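PDB 3HXL: phage tail sheath protein from Desulfitobacterium hafniense, which probably forms the contractile sheath around the tail tube of a myovirus-like phage or prophage. Local coordinates for residues D143-T146 and G152-A155; D242-I247 and A335-Q340; N251-V254 and I260-A263; A271-G276 and E281-Q286; N354-R359 and I384-T389. One frame throughout, in Å; residues are numbered along the deposited sequence.

Contact 1: D143-T146 and G152-A155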
# COMPACT_ATOMS: atom_id res chain seq x y z
N ASP A 143 27.52 -13.42 -9.44
CA ASP A 143 28.55 -12.45 -9.83
C ASP A 143 29.91 -13.12 -9.85
O ASP A 143 30.19 -14.01 -9.05
CB ASP A 143 28.58 -11.25 -8.87
CG ASP A 143 29.53 -10.15 -9.35
OD1 ASP A 143 29.37 -9.67 -10.49
OD2 ASP A 143 30.44 -9.75 -8.58
N LYS A 144 30.75 -12.70 -10.79
CA LYS A 144 32.09 -13.24 -10.93
C LYS A 144 33.01 -12.15 -11.44
O LYS A 144 32.76 -11.54 -12.48
CB LYS A 144 32.11 -14.44 -11.89
CG LYS A 144 33.46 -15.16 -11.96
CD LYS A 144 33.34 -16.55 -12.61
CE LYS A 144 33.01 -16.47 -14.09
NZ LYS A 144 34.13 -15.91 -14.89
N GLN A 145 34.07 -11.89 -10.69
CA GLN A 145 35.04 -10.86 -11.06
C GLN A 145 36.45 -11.44 -11.06
O GLN A 145 36.87 -12.08 -10.10
CB GLN A 145 34.96 -9.69 -10.08
CG GLN A 145 33.64 -8.93 -10.11
CD GLN A 145 33.60 -7.80 -9.10
OE1 GLN A 145 34.54 -7.00 -9.01
NE2 GLN A 145 32.51 -7.72 -8.34
N THR A 146 37.18 -11.21 -12.15
CA THR A 146 38.55 -11.69 -12.27
C THR A 146 39.45 -10.51 -11.99
O THR A 146 39.46 -9.53 -12.75
CB THR A 146 38.83 -12.24 -13.68
OG1 THR A 146 37.94 -13.32 -13.96
CG2 THR A 146 40.27 -12.74 -13.78
N GLY A 152 41.25 -4.39 -7.09
CA GLY A 152 40.54 -4.54 -8.34
C GLY A 152 39.08 -4.93 -8.20
O GLY A 152 38.33 -4.89 -9.18
N LEU A 153 38.67 -5.30 -6.99
CA LEU A 153 37.29 -5.70 -6.76
C LEU A 153 36.32 -4.53 -6.72
O LEU A 153 36.66 -3.44 -6.28
CB LEU A 153 37.19 -6.49 -5.45
CG LEU A 153 37.75 -7.91 -5.48
CD1 LEU A 153 37.74 -8.49 -4.07
CD2 LEU A 153 36.91 -8.77 -6.42
N ALA A 154 35.11 -4.77 -7.20
CA ALA A 154 34.07 -3.75 -7.21
C ALA A 154 32.84 -4.33 -6.52
O ALA A 154 32.51 -5.49 -6.71
CB ALA A 154 33.73 -3.35 -8.64
N ALA A 155 32.16 -3.52 -5.71
CA ALA A 155 30.97 -3.99 -5.02
C ALA A 155 29.93 -4.46 -6.03
O ALA A 155 29.92 -4.01 -7.17
CB ALA A 155 30.39 -2.88 -4.16
O HOH W 1 36.30 -6.07 -10.83

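Contact 2: D242-I247 and A335-Q340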
# COMPACT_ATOMS: atom_id res chain seq x y z
N ASP A 242 -14.28 1.17 15.37
CA ASP A 242 -15.59 1.79 15.13
C ASP A 242 -15.44 3.10 14.35
O ASP A 242 -15.96 4.15 14.75
CB ASP A 242 -16.29 2.02 16.47
CG ASP A 242 -17.70 2.57 16.33
OD1 ASP A 242 -18.33 2.38 15.27
OD2 ASP A 242 -18.19 3.19 17.31
N TYR A 243 -14.72 3.03 13.23
CA TYR A 243 -14.46 4.19 12.40
C TYR A 243 -14.42 3.79 10.92
O TYR A 243 -13.85 2.75 10.58
CB TYR A 243 -13.12 4.80 12.84
CG TYR A 243 -12.72 6.03 12.06
CD1 TYR A 243 -13.56 7.14 11.98
CD2 TYR A 243 -11.50 6.07 11.38
CE1 TYR A 243 -13.19 8.26 11.25
CE2 TYR A 243 -11.12 7.20 10.65
CZ TYR A 243 -11.98 8.29 10.59
OH TYR A 243 -11.64 9.39 9.86
N GLU A 244 -15.03 4.61 10.07
CA GLU A 244 -15.08 4.32 8.62
C GLU A 244 -13.71 4.32 7.95
O GLU A 244 -13.56 3.84 6.82
CB GLU A 244 -15.99 5.33 7.90
CG GLU A 244 -15.49 6.77 7.92
CD GLU A 244 -16.04 7.56 9.10
OE1 GLU A 244 -16.50 6.94 10.08
OE2 GLU A 244 -16.02 8.81 9.04
N GLY A 245 -12.71 4.85 8.64
CA GLY A 245 -11.38 4.88 8.06
C GLY A 245 -10.61 3.60 8.35
O GLY A 245 -9.48 3.45 7.90
N VAL A 246 -11.23 2.68 9.08
CA VAL A 246 -10.56 1.43 9.42
C VAL A 246 -11.33 0.17 9.04
O VAL A 246 -12.50 0.03 9.37
CB VAL A 246 -10.28 1.34 10.94
CG1 VAL A 246 -9.64 0.01 11.28
CG2 VAL A 246 -9.38 2.49 11.37
N ILE A 247 -10.67 -0.74 8.32
CA ILE A 247 -11.29 -2.00 7.94
C ILE A 247 -10.65 -3.07 8.82
O ILE A 247 -9.43 -3.09 8.97
CB ILE A 247 -11.04 -2.34 6.45
CG1 ILE A 247 -11.74 -1.30 5.56
CG2 ILE A 247 -11.53 -3.74 6.14
CD1 ILE A 247 -11.29 -1.33 4.09
N ALA A 335 -27.43 10.21 12.96
CA ALA A 335 -28.24 10.88 11.96
C ALA A 335 -27.35 11.40 10.83
O ALA A 335 -27.65 11.21 9.65
CB ALA A 335 -29.02 12.01 12.59
N ASP A 336 -26.25 12.05 11.21
CA ASP A 336 -25.29 12.62 10.26
C ASP A 336 -24.36 11.61 9.60
O ASP A 336 -23.76 11.90 8.56
CB ASP A 336 -24.42 13.68 10.94
CG ASP A 336 -25.20 14.94 11.30
OD1 ASP A 336 -26.37 15.06 10.90
OD2 ASP A 336 -24.62 15.81 11.98
N LYS A 337 -24.22 10.43 10.20
CA LYS A 337 -23.35 9.41 9.62
C LYS A 337 -24.05 8.06 9.72
O LYS A 337 -23.83 7.30 10.66
CB LYS A 337 -22.01 9.38 10.35
CG LYS A 337 -20.90 8.67 9.59
CD LYS A 337 -19.53 8.92 10.20
CE LYS A 337 -19.37 8.24 11.55
NZ LYS A 337 -17.99 8.42 12.10
N GLY A 338 -24.91 7.80 8.74
CA GLY A 338 -25.69 6.58 8.70
C GLY A 338 -24.95 5.31 8.33
O GLY A 338 -23.73 5.31 8.13
N LYS A 339 -25.70 4.22 8.24
CA LYS A 339 -25.14 2.91 7.92
C LYS A 339 -24.43 2.86 6.56
O LYS A 339 -23.57 2.01 6.34
CB LYS A 339 -26.23 1.84 7.97
CG LYS A 339 -27.36 2.06 6.98
CD LYS A 339 -28.30 0.86 6.93
CE LYS A 339 -29.36 1.06 5.86
NZ LYS A 339 -30.23 -0.14 5.71
N GLN A 340 -24.80 3.77 5.65
CA GLN A 340 -24.17 3.80 4.34
C GLN A 340 -22.67 4.02 4.45
O GLN A 340 -21.89 3.54 3.63
CB GLN A 340 -24.81 4.88 3.45
CG GLN A 340 -24.84 6.27 4.06
CD GLN A 340 -26.12 6.56 4.84
OE1 GLN A 340 -26.56 5.76 5.67
NE2 GLN A 340 -26.73 7.71 4.56
O HOH W 2 -17.44 6.47 14.80

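Contact 3: N251-V254 and I260-A263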
# COMPACT_ATOMS: atom_id res chain seq x y z
N ASN A 251 -10.98 -13.11 9.63
CA ASN A 251 -10.35 -14.40 9.35
C ASN A 251 -9.41 -14.37 8.15
O ASN A 251 -9.23 -13.34 7.49
CB ASN A 251 -11.43 -15.50 9.17
CG ASN A 251 -12.37 -15.24 8.00
OD1 ASN A 251 -12.45 -14.13 7.48
ND2 ASN A 251 -13.11 -16.27 7.61
N GLY A 252 -8.79 -15.52 7.89
CA GLY A 252 -7.86 -15.64 6.79
C GLY A 252 -8.40 -16.58 5.74
O GLY A 252 -9.59 -16.91 5.73
N VAL A 253 -7.52 -17.04 4.87
CA VAL A 253 -7.94 -17.93 3.80
C VAL A 253 -6.95 -19.05 3.56
O VAL A 253 -5.85 -19.06 4.12
CB VAL A 253 -8.12 -17.14 2.49
CG1 VAL A 253 -9.19 -16.08 2.66
CG2 VAL A 253 -6.80 -16.49 2.10
N VAL A 254 -7.36 -20.00 2.73
CA VAL A 254 -6.51 -21.11 2.36
C VAL A 254 -6.32 -20.99 0.86
O VAL A 254 -7.29 -20.94 0.11
CB VAL A 254 -7.16 -22.47 2.69
CG1 VAL A 254 -6.22 -23.60 2.33
CG2 VAL A 254 -7.50 -22.52 4.19
N ILE A 260 -1.93 -21.44 4.20
CA ILE A 260 -2.96 -20.92 5.08
C ILE A 260 -2.52 -19.53 5.52
O ILE A 260 -1.48 -19.38 6.15
CB ILE A 260 -3.16 -21.79 6.34
CG1 ILE A 260 -3.75 -23.16 5.97
CG2 ILE A 260 -4.09 -21.09 7.32
CD1 ILE A 260 -2.71 -24.17 5.53
N LEU A 261 -3.29 -18.51 5.17
CA LEU A 261 -2.94 -17.15 5.57
C LEU A 261 -3.81 -16.73 6.75
O LEU A 261 -5.02 -16.94 6.74
CB LEU A 261 -3.15 -16.18 4.41
CG LEU A 261 -2.32 -16.42 3.14
CD1 LEU A 261 -2.72 -15.38 2.09
CD2 LEU A 261 -0.82 -16.31 3.45
N THR A 262 -3.19 -16.12 7.75
CA THR A 262 -3.90 -15.65 8.93
C THR A 262 -4.64 -14.37 8.57
O THR A 262 -4.47 -13.82 7.48
CB THR A 262 -2.95 -15.29 10.07
OG1 THR A 262 -2.05 -14.27 9.61
CG2 THR A 262 -2.16 -16.49 10.52
N ALA A 263 -5.46 -13.88 9.51
CA ALA A 263 -6.19 -12.64 9.27
C ALA A 263 -5.18 -11.51 9.12
O ALA A 263 -5.34 -10.62 8.27
CB ALA A 263 -7.13 -12.35 10.44

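Contact 4: A271-G276 and E281-Q286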
# COMPACT_ATOMS: atom_id res chain seq x y z
N ALA A 271 -6.13 -4.75 1.68
CA ALA A 271 -5.68 -3.38 1.47
C ALA A 271 -5.44 -3.13 -0.01
O ALA A 271 -5.80 -2.08 -0.54
CB ALA A 271 -4.40 -3.13 2.25
N GLY A 272 -4.83 -4.11 -0.67
CA GLY A 272 -4.55 -3.98 -2.10
C GLY A 272 -5.84 -3.94 -2.90
O GLY A 272 -5.98 -3.16 -3.84
N ALA A 273 -6.79 -4.80 -2.53
CA ALA A 273 -8.08 -4.87 -3.21
C ALA A 273 -8.90 -3.61 -3.02
O ALA A 273 -9.60 -3.15 -3.93
CB ALA A 273 -8.86 -6.09 -2.71
N THR A 274 -8.83 -3.05 -1.82
CA THR A 274 -9.56 -1.83 -1.49
C THR A 274 -8.97 -0.67 -2.29
O THR A 274 -9.70 0.14 -2.86
CB THR A 274 -9.44 -1.54 0.03
OG1 THR A 274 -10.10 -2.57 0.76
CG2 THR A 274 -10.06 -0.19 0.38
N ALA A 275 -7.65 -0.59 -2.31
CA ALA A 275 -6.95 0.46 -3.03
C ALA A 275 -7.22 0.34 -4.54
O ALA A 275 -7.44 1.34 -5.22
CB ALA A 275 -5.46 0.37 -2.76
N GLY A 276 -7.20 -0.89 -5.04
CA GLY A 276 -7.43 -1.13 -6.46
C GLY A 276 -8.88 -1.01 -6.91
O GLY A 276 -9.15 -0.82 -8.10
N GLU A 281 -17.01 0.27 -7.67
CA GLU A 281 -16.88 -1.16 -7.38
C GLU A 281 -16.91 -1.52 -5.90
O GLU A 281 -16.36 -0.80 -5.06
CB GLU A 281 -15.59 -1.72 -7.98
CG GLU A 281 -15.42 -1.52 -9.48
CD GLU A 281 -14.11 -2.12 -10.01
OE1 GLU A 281 -13.13 -2.18 -9.23
OE2 GLU A 281 -14.07 -2.51 -11.20
N SER A 282 -17.56 -2.64 -5.59
CA SER A 282 -17.66 -3.13 -4.22
C SER A 282 -17.00 -4.51 -4.17
O SER A 282 -17.12 -5.29 -5.12
CB SER A 282 -19.13 -3.25 -3.80
OG SER A 282 -19.26 -4.04 -2.64
N LEU A 283 -16.31 -4.81 -3.08
CA LEU A 283 -15.65 -6.10 -2.95
C LEU A 283 -16.60 -7.22 -2.53
O LEU A 283 -16.24 -8.39 -2.55
CB LEU A 283 -14.49 -6.02 -1.94
CG LEU A 283 -13.33 -5.09 -2.28
CD1 LEU A 283 -12.23 -5.24 -1.22
CD2 LEU A 283 -12.78 -5.43 -3.66
N THR A 284 -17.82 -6.85 -2.15
CA THR A 284 -18.81 -7.83 -1.70
C THR A 284 -18.95 -9.00 -2.66
O THR A 284 -19.20 -8.83 -3.86
CB THR A 284 -20.19 -7.18 -1.47
OG1 THR A 284 -20.07 -6.18 -0.44
CG2 THR A 284 -21.21 -8.22 -1.02
N TYR A 285 -18.77 -10.20 -2.11
CA TYR A 285 -18.85 -11.44 -2.85
C TYR A 285 -17.81 -11.62 -3.94
O TYR A 285 -17.98 -12.43 -4.85
CB TYR A 285 -20.26 -11.66 -3.40
CG TYR A 285 -21.02 -12.69 -2.60
CD1 TYR A 285 -21.09 -12.60 -1.21
CD2 TYR A 285 -21.65 -13.76 -3.23
CE1 TYR A 285 -21.76 -13.57 -0.46
CE2 TYR A 285 -22.33 -14.73 -2.49
CZ TYR A 285 -22.38 -14.63 -1.11
OH TYR A 285 -23.04 -15.59 -0.37
N GLN A 286 -16.73 -10.84 -3.88
CA GLN A 286 -15.66 -11.03 -4.83
C GLN A 286 -14.80 -12.06 -4.11
O GLN A 286 -14.78 -12.10 -2.88
CB GLN A 286 -14.85 -9.74 -5.05
CG GLN A 286 -15.58 -8.64 -5.81
CD GLN A 286 -14.62 -7.67 -6.48
OE1 GLN A 286 -14.95 -6.51 -6.70
NE2 GLN A 286 -13.43 -8.16 -6.82
O HOH W 3 -10.56 -2.34 -10.00

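Contact 5: N354-R359 and I384-T389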
# COMPACT_ATOMS: atom_id res chain seq x y z
N ASN A 354 -13.90 14.15 -2.19
CA ASN A 354 -13.02 14.96 -1.35
C ASN A 354 -11.67 15.20 -2.01
O ASN A 354 -11.31 16.33 -2.32
CB ASN A 354 -12.77 14.28 -0.01
CG ASN A 354 -11.90 15.12 0.90
OD1 ASN A 354 -12.40 15.92 1.69
ND2 ASN A 354 -10.59 14.97 0.78
N ASN A 355 -10.92 14.12 -2.21
CA ASN A 355 -9.59 14.20 -2.81
C ASN A 355 -9.58 14.90 -4.16
O ASN A 355 -8.73 15.76 -4.41
CB ASN A 355 -8.99 12.80 -2.93
CG ASN A 355 -8.68 12.18 -1.57
OD1 ASN A 355 -8.46 10.97 -1.46
ND2 ASN A 355 -8.66 13.01 -0.53
N ASP A 356 -10.51 14.54 -5.04
CA ASP A 356 -10.55 15.18 -6.35
C ASP A 356 -10.83 16.68 -6.23
O ASP A 356 -10.10 17.49 -6.80
CB ASP A 356 -11.61 14.52 -7.25
CG ASP A 356 -11.27 13.08 -7.59
OD1 ASP A 356 -10.07 12.73 -7.57
OD2 ASP A 356 -12.19 12.30 -7.90
N PHE A 357 -11.87 17.04 -5.48
CA PHE A 357 -12.20 18.45 -5.30
C PHE A 357 -10.99 19.24 -4.80
O PHE A 357 -10.64 20.27 -5.37
CB PHE A 357 -13.35 18.61 -4.31
CG PHE A 357 -14.71 18.46 -4.93
CD1 PHE A 357 -14.87 17.83 -6.17
CD2 PHE A 357 -15.84 18.91 -4.26
CE1 PHE A 357 -16.13 17.67 -6.73
CE2 PHE A 357 -17.11 18.75 -4.81
CZ PHE A 357 -17.25 18.12 -6.05
N VAL A 358 -10.38 18.76 -3.72
CA VAL A 358 -9.22 19.43 -3.15
C VAL A 358 -8.16 19.64 -4.23
O VAL A 358 -7.52 20.70 -4.28
CB VAL A 358 -8.59 18.60 -1.99
CG1 VAL A 358 -7.26 19.21 -1.57
CG2 VAL A 358 -9.55 18.57 -0.81
N ARG A 359 -7.98 18.64 -5.09
CA ARG A 359 -7.00 18.72 -6.16
C ARG A 359 -7.41 19.70 -7.26
O ARG A 359 -6.61 20.53 -7.69
CB ARG A 359 -6.78 17.32 -6.75
CG ARG A 359 -5.82 17.26 -7.93
CD ARG A 359 -5.47 15.81 -8.27
NE ARG A 359 -6.66 15.01 -8.57
CZ ARG A 359 -7.41 15.16 -9.65
NH1 ARG A 359 -7.10 16.09 -10.55
NH2 ARG A 359 -8.47 14.39 -9.84
N ILE A 384 -20.54 20.33 -11.37
CA ILE A 384 -21.66 19.64 -11.99
C ILE A 384 -21.10 18.64 -13.00
O ILE A 384 -21.52 17.48 -13.02
CB ILE A 384 -22.58 20.63 -12.72
CG1 ILE A 384 -23.28 21.52 -11.69
CG2 ILE A 384 -23.60 19.89 -13.57
CD1 ILE A 384 -24.18 20.77 -10.74
N ASN A 385 -20.16 19.08 -13.81
CA ASN A 385 -19.56 18.19 -14.80
C ASN A 385 -18.91 17.01 -14.11
O ASN A 385 -18.97 15.88 -14.60
CB ASN A 385 -18.53 18.94 -15.64
CG ASN A 385 -19.16 20.00 -16.51
OD1 ASN A 385 -20.23 19.79 -17.08
ND2 ASN A 385 -18.50 21.15 -16.62
N TYR A 386 -18.28 17.27 -12.96
CA TYR A 386 -17.63 16.21 -12.20
C TYR A 386 -18.67 15.21 -11.71
O TYR A 386 -18.50 14.00 -11.86
CB TYR A 386 -16.89 16.79 -11.00
CG TYR A 386 -16.28 15.74 -10.09
CD1 TYR A 386 -15.00 15.24 -10.32
CD2 TYR A 386 -17.01 15.20 -9.03
CE1 TYR A 386 -14.46 14.24 -9.51
CE2 TYR A 386 -16.49 14.20 -8.22
CZ TYR A 386 -15.21 13.73 -8.47
OH TYR A 386 -14.70 12.73 -7.67
N MSE A 387 -19.75 15.72 -11.13
CA MSE A 387 -20.79 14.85 -10.62
C MSE A 387 -21.44 14.05 -11.74
O MSE A 387 -21.80 12.89 -11.55
CB MSE A 387 -21.84 15.67 -9.86
CG MSE A 387 -21.29 16.35 -8.60
SE MSE A 387 -20.61 15.08 -7.27
CE MSE A 387 -22.30 14.41 -6.63
N ASN A 388 -21.58 14.66 -12.91
CA ASN A 388 -22.18 13.96 -14.04
C ASN A 388 -21.28 12.80 -14.46
O ASN A 388 -21.77 11.75 -14.88
CB ASN A 388 -22.42 14.91 -15.22
CG ASN A 388 -23.63 15.80 -15.00
OD1 ASN A 388 -24.63 15.36 -14.43
ND2 ASN A 388 -23.54 17.04 -15.46
N THR A 389 -19.97 12.99 -14.35
CA THR A 389 -19.02 11.95 -14.71
C THR A 389 -19.15 10.76 -13.76
O THR A 389 -19.02 9.60 -14.17
CB THR A 389 -17.57 12.48 -14.65
OG1 THR A 389 -17.43 13.56 -15.58
CG2 THR A 389 -16.58 11.38 -15.01

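Contact 1: D143-T146 and G152-A155
The side-chain amide of Gln145 docks on the backbone of Ala154 with two hydrogen bonds. Gln145 NE2 donates a hydrogen bond to Ala154 O at 2.8 Å. Gln145 OE1 accepts from Ala154 N at 2.9 Å, on a lone pair in the carbonyl plane. The amide thus pairs with one residue much as a neighbouring strand would. The chain of Gln145 is extended beyond CG (chi2 179°), which carries the amide across to the loop. The second N-H of NE2 goes to Asp143 OD2 at 2.9 Å and uses the syn lone pair of that oxygen. Three bonds therefore fix the rotation of the amide. Strand 140-147 is an outermost strand, within this chain, of the four-stranded antiparallel sheet in the beta-sandwich domain. Through Gln145 the loop that follows is tied back to that strand. Asp143 OD2 also binds Asn156 ND2, further along the same loop. On the packed side Leu153 CD2 approaches Gln145 OE1 at 3.9 Å, and both Leu153 and Gln145 touch Phe161. The other side is wetter. A water donates to Gln145 OE1 at 2.7 Å and to Gly152 O at 2.9 Å, and Ala154 lies at the exposed surface.

Contact 2: D242-I247 and A335-Q340
Lys337 and Glu244 form a salt bridge, with Lys337 NZ 2.9 Å from Glu244 OE1. The ammonium group meets the syn lone pair of OE1, on the side of the other carboxylate oxygen. Glu244 OE2 is farther off, 3.7 Å from Lys337 NZ, so the grip is one-sided. A water adds a second, looser link. It donates to Asp242 O at 2.8 Å and accepts only a weak bond from Lys337 NZ at 3.4 Å.

The two chains cross at a slant rather than lying side by side. The Glu244 chain folds twice, at chi1 (65°) and chi2 (-92°), which brings its carboxylate to Lys337. Lys337 runs extended from its backbone and bends at chi3 (69°). Its aliphatic part also lies against the carboxylate: Lys337 CE is 3.5 Å from Glu244 OE1.

Glu244 stands in a type I turn from Tyr243 to Val246, closed by Val246 N to Tyr243 O at 3.0 Å. The turn leads into strand 246-255. Outward from the ion pair, Glu244 packs on Arg224 of helix 210-227 and Ile347 of helix 344-364, while Lys337 packs on Leu330. The bridge thus links a turn of the subtilisin-like domain to the loop that leads into the C-terminal domain helix 344-364.

Glu244 is buried and Lys337 only partly exposed. The carboxylate charge is therefore probably balanced by the lysine, and both groups are likely to be ionised.

Contact 3: N251-V254 and I260-A263
Val253 and Leu261 face each other across a short antiparallel hairpin. Leu261 N donates a good bond to Val253 O at 2.8 Å. The return bond, Val253 N to Leu261 O at 3.1 Å, is weak and bent (131°). Beyond it Val254 and Ile260 form a non-hydrogen-bonded pair.

Side chains meet on both faces. On one, Leu261 keeps CG beside its backbone N (chi1 -61°), and its CD1 touches Val253 CG2 at 4.2 Å. On the other, Val254 CG2 lies 4.2 Å from Ile260 CG1.

Gly252 also comes close. Its CA lies 3.1 Å from Leu261 O in a CA-H...O contact, an approach that the lack of a side chain permits. Ala263 CA makes a longer contact of this kind with Asn251 O at 3.6 Å. This oxygen is buried with no conventional partner. The side chain of Asn251 turns elsewhere, to Phe314 N and Pro296 O.

Strand 246-255 also pairs with strand 294-295 through Gly252 and Ala295. Leu261 packs on Arg73 and Glu77 of helix 73-78. Thr262 is the N-cap of helix 263-276, so the hairpin passes directly into that helix.

Contact 4: A271-G276 and E281-Q286
Leu283 inserts its isobutyl end against helix 263-276, and the apolar contact rests on this one side chain. Leu283 CD1 touches Ala273 CB at 3.8 Å. Leu283 CD2 reaches the same methyl at 4.1 Å and also lies 3.9 Å from Ala273 O. Both methyls of the fork thus face Ala273 CB. With chi1 -63° and chi2 -175° the fork of Leu283 is presented to the helix. Thr274 meets Leu283 at about a right angle, with Thr274 OG1 3.9 Å from Leu283 CD1. That hydroxyl is bonded to Val270 O, one turn back, so Leu283 CD1 packs beside a hydroxyl whose hydrogen bond is made within the helix.

This helix belongs to the subtilisin-like domain and packs on its sheet: Ala271 touches Val234, and Thr274 touches Thr202 and Gln232. The segment 281-286 is the loop that comes back over the helix's C-terminal part.

The polar link across the contact runs through water. One molecule donates to Gly276 O at 2.8 Å and to Glu281 OE1 at 2.7 Å. It joins a carbonyl of the last helical turn to a carboxylate that also forms a salt bridge with Arg278.

Other polar bonds shape the loop itself. Thr284 N donates to Ser282 OG at 3.2 Å, an ST turn. Gln286 N bonds to Leu283 O, closing a type II turn. Asp326 accepts from Leu283 N and anchors the loop from outside.

Contact 5: N354-R359 and I384-T389
Tyr386 reaches across from its helix and meets both Asp356 and Phe357. With chi1 175° the Tyr386 ring points away from its own backbone N and out toward the other helix. The hydroxyl Tyr386 OH donates to Asp356 OD2 at 2.6 Å, on the anti lone pair, away from the other oxygen. Asp356 OD2 lies at the ring's edge and in its plane. The carboxylate plane is turned 68° from the ring.

Phe357 comes to the face of the same ring. The rings form a T-shaped (edge-to-face) pair with centroids 5.2 Å apart. Phe357 CE1 leads, 3.5 Å from Tyr386 CD2. A chi1 of -84° swings the Phe357 ring from the flank of its helix toward Tyr386. Phe357 also meets Phe361, one turn on.

The other oxygen of Asp356 is held within its own helix. Arg359 NH2 forms a salt bridge with Asp356 OD1 at 3.2 Å, approaching from above the carboxylate plane. Asp356 OD1 also takes a weak bond from Gly31 N. The two oxygens thus serve different partners, and this should hold the carboxylate in its rotation for the tyrosine.

Tyr386 also touches Leu30. Selenomethionine Met387 packs on Phe399 and on Leu405 of strand 405-408. The pair of helices 344-364 and 373-392, joined here by Tyr386 against Asp356 and Phe357, belongs to the alpha-beta C-terminal sheath domain.

Contact 1 stands apart in the beta-sandwich domain, its centre about 58 Å from that of contact 2 and about 44 Å from that of contact 3. The other four lie closer together. Contacts 2 and 3 share strand 246-255, with centres about 26 Å apart. Contact 3 leads on into the helix used by contact 4, about 17 Å away between centres. Contacts 2 and 4 touch directly: Ile247 CD1 packs on Thr274 OG1 at 3.7 Å. Contact 5 lies in the C-terminal domain, about 22 Å between centres from both contact 2 and contact 4. Helix 344-364 links these three, since it carries segment 354-359 and also touches Glu244 and Thr274.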